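Local coordinates for protein sulfatase (Bacteroides fragilis CAG:558, PDB 6USS) that probably hydrolyses aryl sulfate esters as a calcium-dependent sulfatase of a human gut bacterium, here with its catalytic position substituted, at residues L95-N100 with F144-L149; F383-L388 with Q400-I405. The protein carries 1 engineered substitution. One frame throughout, in Å; residues are numbered along the deposited sequence.

Interaction 1: L95-N100 with F144-L149; sequences LITGTN and FQATSL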
loop_
_atom_site.group_PDB
_atom_site.type_symbol
_atom_site.label_atom_id
_atom_site.label_comp_id
_atom_site.label_asym_id
_atom_site.label_seq_id
_atom_site.Cartn_x
_atom_site.Cartn_y
_atom_site.Cartn_z
ATOM N N LEU A 95 13.564 10.991 -9.446
ATOM C CA LEU A 95 13.432 9.594 -9.836
ATOM C C LEU A 95 11.977 9.155 -9.815
ATOM O O LEU A 95 11.471 8.566 -10.781
ATOM C CB LEU A 95 14.243 8.711 -8.890
ATOM C CG LEU A 95 13.829 7.235 -8.912
ATOM C CD1 LEU A 95 14.370 6.541 -10.149
ATOM C CD2 LEU A 95 14.275 6.533 -7.650
ATOM N N ILE A 96 11.288 9.448 -8.707
ATOM C CA ILE A 96 9.935 8.956 -8.485
ATOM C C ILE A 96 8.887 9.733 -9.291
ATOM O O ILE A 96 7.788 9.208 -9.535
ATOM C CB ILE A 96 9.660 8.985 -6.968
ATOM C CG1 ILE A 96 8.757 7.813 -6.570
ATOM C CG2 ILE A 96 9.065 10.316 -6.545
ATOM C CD1 ILE A 96 9.430 6.450 -6.683
ATOM N N THR A 97 9.206 10.949 -9.743
ATOM C CA THR A 97 8.257 11.769 -10.472
ATOM C C THR A 97 8.655 12.038 -11.913
ATOM O O THR A 97 7.863 12.635 -12.644
ATOM C CB THR A 97 8.058 13.136 -9.784
ATOM O OG1 THR A 97 9.265 13.911 -9.891
ATOM C CG2 THR A 97 7.653 12.992 -8.308
ATOM N N GLY A 98 9.864 11.665 -12.335
ATOM C CA GLY A 98 10.273 11.936 -13.705
ATOM C C GLY A 98 10.431 13.399 -14.038
ATOM O O GLY A 98 10.461 13.763 -15.216
ATOM N N THR A 99 10.562 14.233 -13.017
ATOM C CA THR A 99 10.589 15.683 -13.109
ATOM C C THR A 99 11.996 16.155 -12.779
ATOM O O THR A 99 12.645 15.596 -11.887
ATOM C CB THR A 99 9.548 16.276 -12.134
ATOM O OG1 THR A 99 8.235 16.229 -12.725
ATOM C CG2 THR A 99 9.857 17.682 -11.767
ATOM N N ASN A 100 12.486 17.150 -13.521
ATOM C CA ASN A 100 13.732 17.813 -13.142
ATOM C C ASN A 100 13.550 18.576 -11.826
ATOM O O ASN A 100 12.476 19.119 -11.546
ATOM C CB ASN A 100 14.190 18.771 -14.246
ATOM C CG ASN A 100 15.450 19.554 -13.858
ATOM O OD1 ASN A 100 15.365 20.706 -13.440
ATOM N ND2 ASN A 100 16.614 18.927 -13.989
ATOM N N PHE A 144 5.032 19.008 -4.332
ATOM C CA PHE A 144 4.816 18.852 -5.762
ATOM C C PHE A 144 3.958 17.608 -5.976
ATOM O O PHE A 144 4.363 16.497 -5.599
ATOM C CB PHE A 144 6.140 18.739 -6.516
ATOM C CG PHE A 144 5.977 18.678 -8.006
ATOM C CD1 PHE A 144 5.803 19.835 -8.742
ATOM C CD2 PHE A 144 5.982 17.459 -8.670
ATOM C CE1 PHE A 144 5.630 19.784 -10.116
ATOM C CE2 PHE A 144 5.824 17.402 -10.050
ATOM C CZ PHE A 144 5.650 18.567 -10.775
ATOM N N GLN A 145 2.760 17.801 -6.535
ATOM C CA GLN A 145 1.871 16.683 -6.834
ATOM C C GLN A 145 2.351 15.993 -8.101
ATOM O O GLN A 145 2.673 16.657 -9.091
ATOM C CB GLN A 145 0.425 17.143 -7.015
ATOM C CG GLN A 145 -0.514 16.006 -7.469
ATOM C CD GLN A 145 -1.969 16.440 -7.672
ATOM O OE1 GLN A 145 -2.295 17.627 -7.588
ATOM N NE2 GLN A 145 -2.848 15.470 -7.937
ATOM N N ALA A 146 2.412 14.666 -8.068
ATOM C CA ALA A 146 2.916 13.953 -9.233
ATOM C C ALA A 146 2.420 12.518 -9.219
ATOM O O ALA A 146 2.152 11.942 -8.161
ATOM C CB ALA A 146 4.449 13.979 -9.308
ATOM N N THR A 147 2.294 11.961 -10.420
ATOM C CA THR A 147 1.953 10.561 -10.609
ATOM C C THR A 147 3.213 9.718 -10.415
ATOM O O THR A 147 4.193 9.876 -11.157
ATOM C CB THR A 147 1.359 10.363 -11.999
ATOM O OG1 THR A 147 0.152 11.130 -12.096
ATOM C CG2 THR A 147 1.049 8.902 -12.241
ATOM N N SER A 148 3.185 8.839 -9.413
ATOM C CA SER A 148 4.368 8.114 -8.975
ATOM C C SER A 148 4.767 7.020 -9.951
ATOM O O SER A 148 3.917 6.340 -10.534
ATOM C CB SER A 148 4.147 7.489 -7.601
ATOM O OG SER A 148 5.337 6.825 -7.179
ATOM N N LEU A 149 6.081 6.842 -10.102
ATOM C CA LEU A 149 6.599 5.768 -10.938
ATOM C C LEU A 149 6.105 4.397 -10.471
ATOM O O LEU A 149 5.794 3.530 -11.297
ATOM C CB LEU A 149 8.123 5.830 -10.949
ATOM C CG LEU A 149 8.930 4.662 -11.525
ATOM C CD1 LEU A 149 8.688 4.434 -13.009
ATOM C CD2 LEU A 149 10.394 4.909 -11.279
#
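Thr-97 and Ala-146 meet methyl against methyl: CG2 of Thr-97 lies 3.5 Å from Ala-146 CB. The threonine's first torsion of 68° sets CG2 beside the backbone N and anti to the carbonyl carbon, while OG1 turns back to bond Cys-93 O in its own helix. Farther along, Thr-99 and Phe-144 approach from opposite directions, and Thr-99 OG1 comes obliquely to the ring, 3.8 Å from CE2. At the other end the backbone takes over. Leu-149 N donates to Ile-96 O at 3.0 Å, and the side chains pack around this bond. CD2 of Leu-149 reaches Leu-95 O at 3.8 Å, and CG1 of Ile-96 lies 3.6 Å from Ser-148 OG. That hydroxyl bonds Met-181 O and also caps the N-terminus of helix 149-155, so the turn facing Ile-96 is pinned. Helix 88-97 ends here, and Gly-98 takes the positive phi of the turn. Leu-95 to Gly-98 form the tail of the sulfatase signature, C/S-x-P-x-R-x4-T-G, whose first position is the engineered Cys-88 of the calcium site.

Interaction 2: F383-L388 with Q400-I405; sequences FYPSIL and QPIDGI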
loop_
_atom_site.group_PDB
_atom_site.type_symbol
_atom_site.label_atom_id
_atom_site.label_comp_id
_atom_site.label_asym_id
_atom_site.label_seq_id
_atom_site.Cartn_x
_atom_site.Cartn_y
_atom_site.Cartn_z
ATOM N N PHE A 383 15.483 8.065 -15.391
ATOM C CA PHE A 383 15.154 6.736 -14.871
ATOM C C PHE A 383 13.654 6.446 -14.942
ATOM O O PHE A 383 13.250 5.290 -15.142
ATOM C CB PHE A 383 15.636 6.595 -13.418
ATOM C CG PHE A 383 17.111 6.308 -13.273
ATOM C CD1 PHE A 383 18.063 7.131 -13.849
ATOM C CD2 PHE A 383 17.544 5.230 -12.513
ATOM C CE1 PHE A 383 19.440 6.872 -13.693
ATOM C CE2 PHE A 383 18.911 4.958 -12.351
ATOM C CZ PHE A 383 19.861 5.781 -12.946
ATOM N N TYR A 384 12.820 7.497 -14.799
ATOM C CA TYR A 384 11.368 7.308 -14.771
ATOM C C TYR A 384 10.826 6.808 -16.110
ATOM O O TYR A 384 10.264 5.696 -16.153
ATOM C CB TYR A 384 10.709 8.606 -14.305
ATOM C CG TYR A 384 9.211 8.669 -14.162
ATOM C CD1 TYR A 384 8.374 8.587 -15.267
ATOM C CD2 TYR A 384 8.638 8.905 -12.915
ATOM C CE1 TYR A 384 7.000 8.696 -15.127
ATOM C CE2 TYR A 384 7.283 9.032 -12.760
ATOM C CZ TYR A 384 6.463 8.927 -13.866
ATOM O OH TYR A 384 5.104 9.045 -13.701
ATOM N N PRO A 385 10.975 7.537 -17.232
ATOM C CA PRO A 385 10.555 6.953 -18.519
ATOM C C PRO A 385 11.280 5.667 -18.851
ATOM O O PRO A 385 10.688 4.805 -19.496
ATOM C CB PRO A 385 10.900 8.041 -19.553
ATOM C CG PRO A 385 11.272 9.249 -18.780
ATOM C CD PRO A 385 11.727 8.789 -17.437
ATOM N N SER A 386 12.550 5.513 -18.445
ATOM C CA SER A 386 13.312 4.329 -18.851
ATOM C C SER A 386 12.786 3.075 -18.174
ATOM O O SER A 386 12.674 2.015 -18.800
ATOM C CB SER A 386 14.798 4.496 -18.542
ATOM O OG SER A 386 15.306 5.691 -19.103
ATOM N N ILE A 387 12.446 3.176 -16.893
ATOM C CA ILE A 387 11.976 2.000 -16.178
ATOM C C ILE A 387 10.583 1.599 -16.678
ATOM O O ILE A 387 10.293 0.413 -16.860
ATOM C CB ILE A 387 12.034 2.271 -14.661
ATOM C CG1 ILE A 387 13.490 2.154 -14.188
ATOM C CG2 ILE A 387 11.109 1.317 -13.912
ATOM C CD1 ILE A 387 13.835 2.864 -12.887
ATOM N N LEU A 388 9.720 2.583 -16.961
ATOM C CA LEU A 388 8.413 2.280 -17.534
ATOM C C LEU A 388 8.542 1.602 -18.895
ATOM O O LEU A 388 7.746 0.706 -19.224
ATOM C CB LEU A 388 7.592 3.564 -17.635
ATOM C CG LEU A 388 7.297 4.167 -16.254
ATOM C CD1 LEU A 388 6.554 5.478 -16.380
ATOM C CD2 LEU A 388 6.539 3.182 -15.361
ATOM N N GLN A 400 1.758 15.386 -13.940
ATOM C CA GLN A 400 2.862 16.318 -14.098
ATOM C C GLN A 400 3.596 16.054 -15.406
ATOM O O GLN A 400 3.606 14.915 -15.892
ATOM C CB GLN A 400 3.863 16.190 -12.939
ATOM C CG GLN A 400 4.818 14.991 -13.049
ATOM C CD GLN A 400 4.128 13.634 -12.824
ATOM O OE1 GLN A 400 2.898 13.545 -12.734
ATOM N NE2 GLN A 400 4.927 12.580 -12.712
ATOM N N PRO A 401 4.235 17.072 -15.991
ATOM C CA PRO A 401 5.084 16.830 -17.168
ATOM C C PRO A 401 6.256 15.933 -16.814
ATOM O O PRO A 401 6.731 15.926 -15.679
ATOM C CB PRO A 401 5.574 18.231 -17.562
ATOM C CG PRO A 401 4.749 19.183 -16.782
ATOM C CD PRO A 401 4.323 18.465 -15.535
ATOM N N ILE A 402 6.727 15.172 -17.801
ATOM C CA ILE A 402 7.857 14.269 -17.609
ATOM C C ILE A 402 9.080 14.879 -18.279
ATOM O O ILE A 402 9.174 14.908 -19.513
ATOM C CB ILE A 402 7.570 12.868 -18.153
ATOM C CG1 ILE A 402 6.285 12.334 -17.530
ATOM C CG2 ILE A 402 8.728 11.935 -17.832
ATOM C CD1 ILE A 402 6.418 12.068 -16.065
ATOM N N ASP A 403 10.031 15.348 -17.469
ATOM C CA ASP A 403 11.270 15.919 -17.990
ATOM C C ASP A 403 12.313 14.860 -18.350
ATOM O O ASP A 403 13.140 15.098 -19.231
ATOM C CB ASP A 403 11.825 16.912 -16.970
ATOM C CG ASP A 403 10.816 18.016 -16.635
ATOM O OD1 ASP A 403 10.349 18.702 -17.567
ATOM O OD2 ASP A 403 10.467 18.198 -15.454
ATOM N N GLY A 404 12.289 13.692 -17.709
ATOM C CA GLY A 404 13.244 12.652 -18.052
ATOM C C GLY A 404 13.124 12.224 -19.505
ATOM O O GLY A 404 12.058 12.308 -20.121
ATOM N N ILE A 405 14.249 11.787 -20.067
ATOM C CA ILE A 405 14.320 11.262 -21.427
ATOM C C ILE A 405 14.832 9.831 -21.345
ATOM O O ILE A 405 15.889 9.582 -20.755
ATOM C CB ILE A 405 15.246 12.108 -22.327
ATOM C CG1 ILE A 405 14.820 13.574 -22.355
ATOM C CG2 ILE A 405 15.233 11.559 -23.730
ATOM C CD1 ILE A 405 13.451 13.792 -22.984
#
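Ile-402 reaches the ring of Tyr-384 with the end of its longer branch: CD1 stands 3.5 Å from CE1 and 3.8 Å from CZ, an oblique approach with the two side chains crossing at roughly a right angle. The isoleucine's first torsion of -55° lays CG1 beside the backbone N. It also sends CG2 anti to that N, and this second methyl branch lands on Pro-385, 3.8 Å from its CG. One residue of the loop therefore touches two consecutive residues of the helix. Tyr-384 holds its CG anti to the backbone N (chi1 -179°), which carries the phenol away from the helix axis to a hydroxyl that hydrogen-bonds Thr-147 O. Gln-400, its chain bent, comes at the phenol from the opposite direction, its amide plane perpendicular to the ring. Its NE2 packs 3.7 Å from Tyr-384 OH. The same NE2 hydrogen-bonds Thr-97 O and OE1 accepts from Thr-147 N, so both polar ends of the amide are held by the segments of interaction 1. At the other end of the contact, the C-gamma exo ring of Pro-385 lies against bare backbone, its CG 3.4 Å from Gly-404 O, since Gly-404 has no side chain to intervene. No hydrogen bond joins the two segments, and the contact rests on van der Waals packing, part of it against backbone. Behind it, Tyr-384 and Leu-388 lean on Leu-149 and Ile-152 of helix 149-155, while Phe-383 and Ile-387 press on strands 35-41 and 315-321 of the large mixed sheet.

How the interactions relate
Interaction 1 closes before interaction 2 opens along the chain, yet their centres lie 8 Å apart on the same side of the chain's centre. The loop 400-405 runs against both segments of interaction 1: Gln-400 OE1 accepts from Thr-147 N at 2.9 Å, Gly-404 shares a backbone hydrogen bond with Gly-98, and Asp-403 OD2 accepts from the backbone N of Asn-100. Helix 383-390 contributes too, with Tyr-384 CE2 packed 3.3 Å from Ile-96 O. The C-terminal end of helix 88-97 is thus enclosed by the turn into helix 149-155 and by a much later loop and helix, tying together remote parts of the sulfatase fold; the Leu-95 side chain lies about 11 Å from the bound calcium ion.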